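Local coordinates for protein endoglucanase, family GH5 (Zobellia galactanivorans, PDB 6GL2) that hydrolyses hemicellulose, probably including mixed-linked glucan, as a TIM-barrel glycoside hydrolase of family GH5, at residues K249-L253 against H290-Y294; W276-F280 against V313-G317. All coordinates share one frame; numbering follows the deposited sequence. Where two conformers were deposited one is given.

Interaction 1 (K249-L253 against H290-Y294)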
# COMPACT_ATOMS: atom_id res chain seq x y z
N LYS A 249 -24.02 3.48 -4.08
CA LYS A 249 -23.81 2.43 -3.15
C LYS A 249 -23.68 1.10 -3.86
O LYS A 249 -22.74 0.32 -3.65
CB LYS A 249 -24.89 2.39 -2.07
CG LYS A 249 -24.79 3.58 -1.13
CD LYS A 249 -25.89 3.66 -0.14
CE LYS A 249 -25.75 4.96 0.55
NZ LYS A 249 -26.46 4.96 1.87
N THR A 250 -24.68 0.76 -4.68
CA THR A 250 -24.63 -0.43 -5.52
C THR A 250 -23.34 -0.58 -6.39
O THR A 250 -22.79 -1.69 -6.44
CB THR A 250 -25.92 -0.48 -6.43
OG1 THR A 250 -27.09 -0.51 -5.58
CG2 THR A 250 -25.91 -1.67 -7.36
N ALA A 251 -22.91 0.48 -7.05
CA ALA A 251 -21.72 0.44 -7.84
C ALA A 251 -20.47 0.15 -6.98
O ALA A 251 -19.64 -0.65 -7.38
CB ALA A 251 -21.54 1.67 -8.64
N LEU A 252 -20.41 0.73 -5.80
CA LEU A 252 -19.25 0.47 -4.92
C LEU A 252 -19.25 -0.93 -4.34
O LEU A 252 -18.25 -1.63 -4.31
CB LEU A 252 -19.21 1.55 -3.84
CG LEU A 252 -18.09 1.46 -2.83
CD1 LEU A 252 -16.69 1.23 -3.39
CD2 LEU A 252 -18.14 2.65 -1.93
N LEU A 253 -20.43 -1.45 -4.02
CA LEU A 253 -20.52 -2.78 -3.52
C LEU A 253 -20.18 -3.77 -4.67
O LEU A 253 -19.58 -4.83 -4.43
CB LEU A 253 -21.90 -3.11 -2.95
CG LEU A 253 -22.30 -2.38 -1.70
CD1 LEU A 253 -23.61 -2.98 -1.20
CD2 LEU A 253 -21.19 -2.56 -0.63
N HIS A 290 -19.26 8.75 2.00
CA HIS A 290 -18.50 7.81 1.18
C HIS A 290 -17.49 7.04 2.07
O HIS A 290 -17.38 5.81 1.98
CB HIS A 290 -17.75 8.60 0.10
CG HIS A 290 -16.82 7.73 -0.67
ND1 HIS A 290 -15.48 7.60 -0.31
CD2 HIS A 290 -17.00 6.98 -1.82
CE1 HIS A 290 -14.91 6.85 -1.21
NE2 HIS A 290 -15.84 6.35 -2.07
N ALA A 291 -16.75 7.73 2.98
CA ALA A 291 -15.78 7.07 3.85
C ALA A 291 -16.44 6.04 4.73
O ALA A 291 -15.95 4.91 4.91
CB ALA A 291 -14.93 8.11 4.61
N GLU A 292 -17.55 6.47 5.35
CA GLU A 292 -18.30 5.58 6.24
C GLU A 292 -18.72 4.28 5.51
O GLU A 292 -18.57 3.18 6.01
CB GLU A 292 -19.60 6.33 6.70
CG GLU A 292 -19.44 7.36 7.84
CD GLU A 292 -20.65 8.23 8.09
OE1 GLU A 292 -21.59 8.21 7.25
OE2 GLU A 292 -20.64 8.99 9.12
N PHE A 293 -19.27 4.48 4.31
CA PHE A 293 -19.85 3.36 3.53
C PHE A 293 -18.77 2.40 3.00
O PHE A 293 -18.81 1.21 3.09
CB PHE A 293 -20.66 3.88 2.37
CG PHE A 293 -21.46 2.81 1.67
CD1 PHE A 293 -22.77 2.43 2.08
CD2 PHE A 293 -20.91 2.09 0.63
CE1 PHE A 293 -23.47 1.44 1.41
CE2 PHE A 293 -21.64 1.06 -0.04
CZ PHE A 293 -22.91 0.74 0.36
N TYR A 294 -17.71 3.06 2.49
CA TYR A 294 -16.58 2.28 1.92
C TYR A 294 -15.96 1.38 2.99
O TYR A 294 -15.67 0.22 2.81
CB TYR A 294 -15.63 3.31 1.23
CG TYR A 294 -14.54 2.68 0.34
CD1 TYR A 294 -13.56 1.88 0.91
CD2 TYR A 294 -14.46 2.94 -1.00
CE1 TYR A 294 -12.57 1.31 0.16
CE2 TYR A 294 -13.47 2.36 -1.78
CZ TYR A 294 -12.45 1.56 -1.18
OH TYR A 294 -11.47 0.98 -1.94

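Interaction 2 (W276-F280 against V313-G317)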
# COMPACT_ATOMS: atom_id res chain seq x y z
N TRP A 276 -7.09 3.94 -0.73
CA TRP A 276 -8.39 4.43 -1.20
C TRP A 276 -8.60 5.76 -0.53
O TRP A 276 -7.77 6.19 0.30
CB TRP A 276 -9.52 3.45 -0.82
CG TRP A 276 -9.74 3.38 0.63
CD1 TRP A 276 -8.97 2.71 1.57
CD2 TRP A 276 -10.75 4.06 1.38
NE1 TRP A 276 -9.46 2.94 2.83
CE2 TRP A 276 -10.55 3.74 2.77
CE3 TRP A 276 -11.86 4.79 1.04
CZ2 TRP A 276 -11.42 4.19 3.78
CZ3 TRP A 276 -12.72 5.28 2.03
CH2 TRP A 276 -12.53 4.93 3.38
N GLY A 277 -9.69 6.45 -0.88
CA GLY A 277 -10.10 7.68 -0.27
C GLY A 277 -10.58 8.67 -1.28
O GLY A 277 -10.78 8.29 -2.45
N SER A 278 -10.90 9.87 -0.82
CA SER A 278 -11.40 10.90 -1.74
C SER A 278 -10.67 12.17 -1.53
O SER A 278 -10.35 12.52 -0.41
CB SER A 278 -12.94 11.10 -1.55
OG SER A 278 -13.20 11.48 -0.22
N THR A 279 -10.45 12.91 -2.58
CA THR A 279 -9.84 14.23 -2.52
C THR A 279 -10.93 15.23 -2.06
O THR A 279 -12.13 14.99 -2.21
CB THR A 279 -9.26 14.58 -3.89
OG1 THR A 279 -8.26 15.61 -3.70
CG2 THR A 279 -10.31 14.96 -4.97
N PHE A 280 -10.49 16.28 -1.44
CA PHE A 280 -11.38 17.30 -1.00
C PHE A 280 -11.96 18.07 -2.18
O PHE A 280 -11.24 18.73 -2.91
CB PHE A 280 -10.70 18.30 -0.05
CG PHE A 280 -11.67 19.27 0.54
CD1 PHE A 280 -12.69 18.84 1.37
CD2 PHE A 280 -11.62 20.57 0.13
CE1 PHE A 280 -13.63 19.76 1.85
CE2 PHE A 280 -12.60 21.48 0.60
CZ PHE A 280 -13.52 21.06 1.46
N VAL A 313 -4.31 19.13 3.27
CA VAL A 313 -5.73 19.23 3.64
C VAL A 313 -6.61 19.54 2.46
O VAL A 313 -7.82 19.18 2.46
CB VAL A 313 -5.93 20.24 4.79
CG1 VAL A 313 -5.62 21.63 4.29
CG2 VAL A 313 -7.32 20.05 5.44
N ASP A 314 -6.07 20.15 1.44
CA ASP A 314 -6.85 20.41 0.24
C ASP A 314 -7.00 19.23 -0.69
O ASP A 314 -7.66 19.29 -1.73
CB ASP A 314 -6.25 21.61 -0.51
CG ASP A 314 -6.32 22.86 0.35
OD1 ASP A 314 -7.23 23.02 1.15
OD2 ASP A 314 -5.46 23.74 0.20
N GLU A 315 -6.33 18.13 -0.38
CA GLU A 315 -6.31 16.92 -1.18
C GLU A 315 -6.78 15.77 -0.29
O GLU A 315 -7.97 15.60 -0.14
CB GLU A 315 -4.91 16.73 -1.77
CG GLU A 315 -4.58 17.83 -2.74
CD GLU A 315 -3.21 17.82 -3.31
OE1 GLU A 315 -2.43 16.86 -3.06
OE2 GLU A 315 -2.76 18.75 -4.04
N PHE A 316 -5.87 14.89 0.20
CA PHE A 316 -6.21 13.71 0.93
C PHE A 316 -5.90 13.75 2.42
O PHE A 316 -6.14 12.78 3.17
CB PHE A 316 -5.47 12.50 0.30
CG PHE A 316 -6.03 12.07 -1.05
CD1 PHE A 316 -7.05 11.22 -1.10
CD2 PHE A 316 -5.53 12.61 -2.21
CE1 PHE A 316 -7.58 10.79 -2.34
CE2 PHE A 316 -6.09 12.25 -3.43
CZ PHE A 316 -7.12 11.35 -3.45
N GLY A 317 -5.32 14.86 2.87
CA GLY A 317 -4.88 14.95 4.24
C GLY A 317 -6.06 15.13 5.21
O GLY A 317 -6.87 16.11 5.09
O HOH W 1 -8.98 18.15 -4.25

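Interaction 1 (K249-L253 against H290-Y294)
Phe293 lays its ring against Lys249, Leu252 and Leu253, and so carries most of the contact between helix 246-266 and helix 284-301. With CG anti to the backbone N (chi1 -171°), the phenyl group reaches across to the neighbouring helix. The axes of the two short helical segments approach to 11.3 Å, at 43° to each other, a gap wide enough to need large side chains. Lys249 covers one face: its CG lies 3.8 Å from the centroid of the Phe293 ring in a CH-pi contact, somewhat off-centre, while Lys249 CB meets Phe293 CZ at 3.5 Å. A lysine suits this place because its extended methylene chain can lie on an aromatic face and still leave the ammonium group beyond it. Leu253 comes crosswise, its CD2 touching CE2 of Phe293 at 3.7 Å. Buried Leu252 wedges its methyls between two rings: CD2 touches the edge of Phe293, at its CD2 (3.8 Å), and Tyr294 as well, while CD1 of Leu252 lies 3.7 Å from Tyr294 CD2, the side chains of Leu252 and Tyr294 crossing at nearly a right angle. The polar ends of the buried aromatic residues are satisfied beyond the contact: Tyr294 OH bonds to Ser228 O and His290 NE2 to Phe230 O. Trp243, next in sequence to the magnesium-binding Thr242, also packs on Phe293, Lys249 and Leu252. The chemistry is therefore that of an apolar interface, held between the helices by carbon-to-carbon contacts and CH-pi attraction, which implies that its specificity lies in shape rather than in paired charges.

Interaction 2 (W276-F280 against V313-G317)
Two irregular chain segments come within 4.6 Å, CA to CA, at Thr279 and Glu315, where Phe280 N donates a hydrogen bond of 2.9 Å to Glu315 O. The donor lies in the carbonyl plane, on a lone pair, but the bond is bent, with 141° at the hydrogen. The same oxygen receives a CA-H contact from Thr279, whose CA is 3.3 Å from Glu315 O. Phe316 then turns its ring back along 277-279. Its edge faces the backbone of Gly277, whose C lies in the ring plane, 3.8 Å from Phe316 CE1, while Thr279 sits over one face, CB 4.3 Å from the centroid. Gly277 has a phi of 138°, a backbone shape open to glycine alone here, since a CB would collide with the carbonyl oxygen of the residue before; a side chain would also point at the ring. Thr279 suits its place by having two natures: carbon for the phenyl face and a hydroxyl for water. OG1, anti to the backbone N (chi1 -159°), donates to a water at 2.7 Å, and that water donates in turn to Phe280 O and Asp314 O, linking the segments a second time. Beyond them, Asn310 grips both Phe316 N and Glu315 OE1, and Trp308 meets the Phe316 ring edge to face. Were Phe316 replaced by an alanine, a gap would probably open beside Gly277, and the carbon side of Thr279 and the Trp308 ring would lose their aromatic partner. The pairing joins the loops that follow strands 271-276 and 304-307, at the C-terminal end of the TIM barrel, where GH5 enzymes carry their active site.

How the interactions relate
Starting from the N terminus, the chain passes 249-253 on helix 246-266, runs down barrel strand 271-276 into 276-280, returns through 290-294 on helix 284-301, and crosses strand 304-307 to reach 313-317. The segments thus alternate, and the two contacts cross rather than nest: interaction 1 closes a loop of 36 intervening residues, interaction 2 one of 32. Interaction 1 joins neighbouring helices of the outer layer; interaction 2 joins the loops following the last two strands of the barrel. Their centres lie 16 Å apart, yet they touch where the Trp276 ring stacks on Tyr294, coupling the strand end to the helix layer around it.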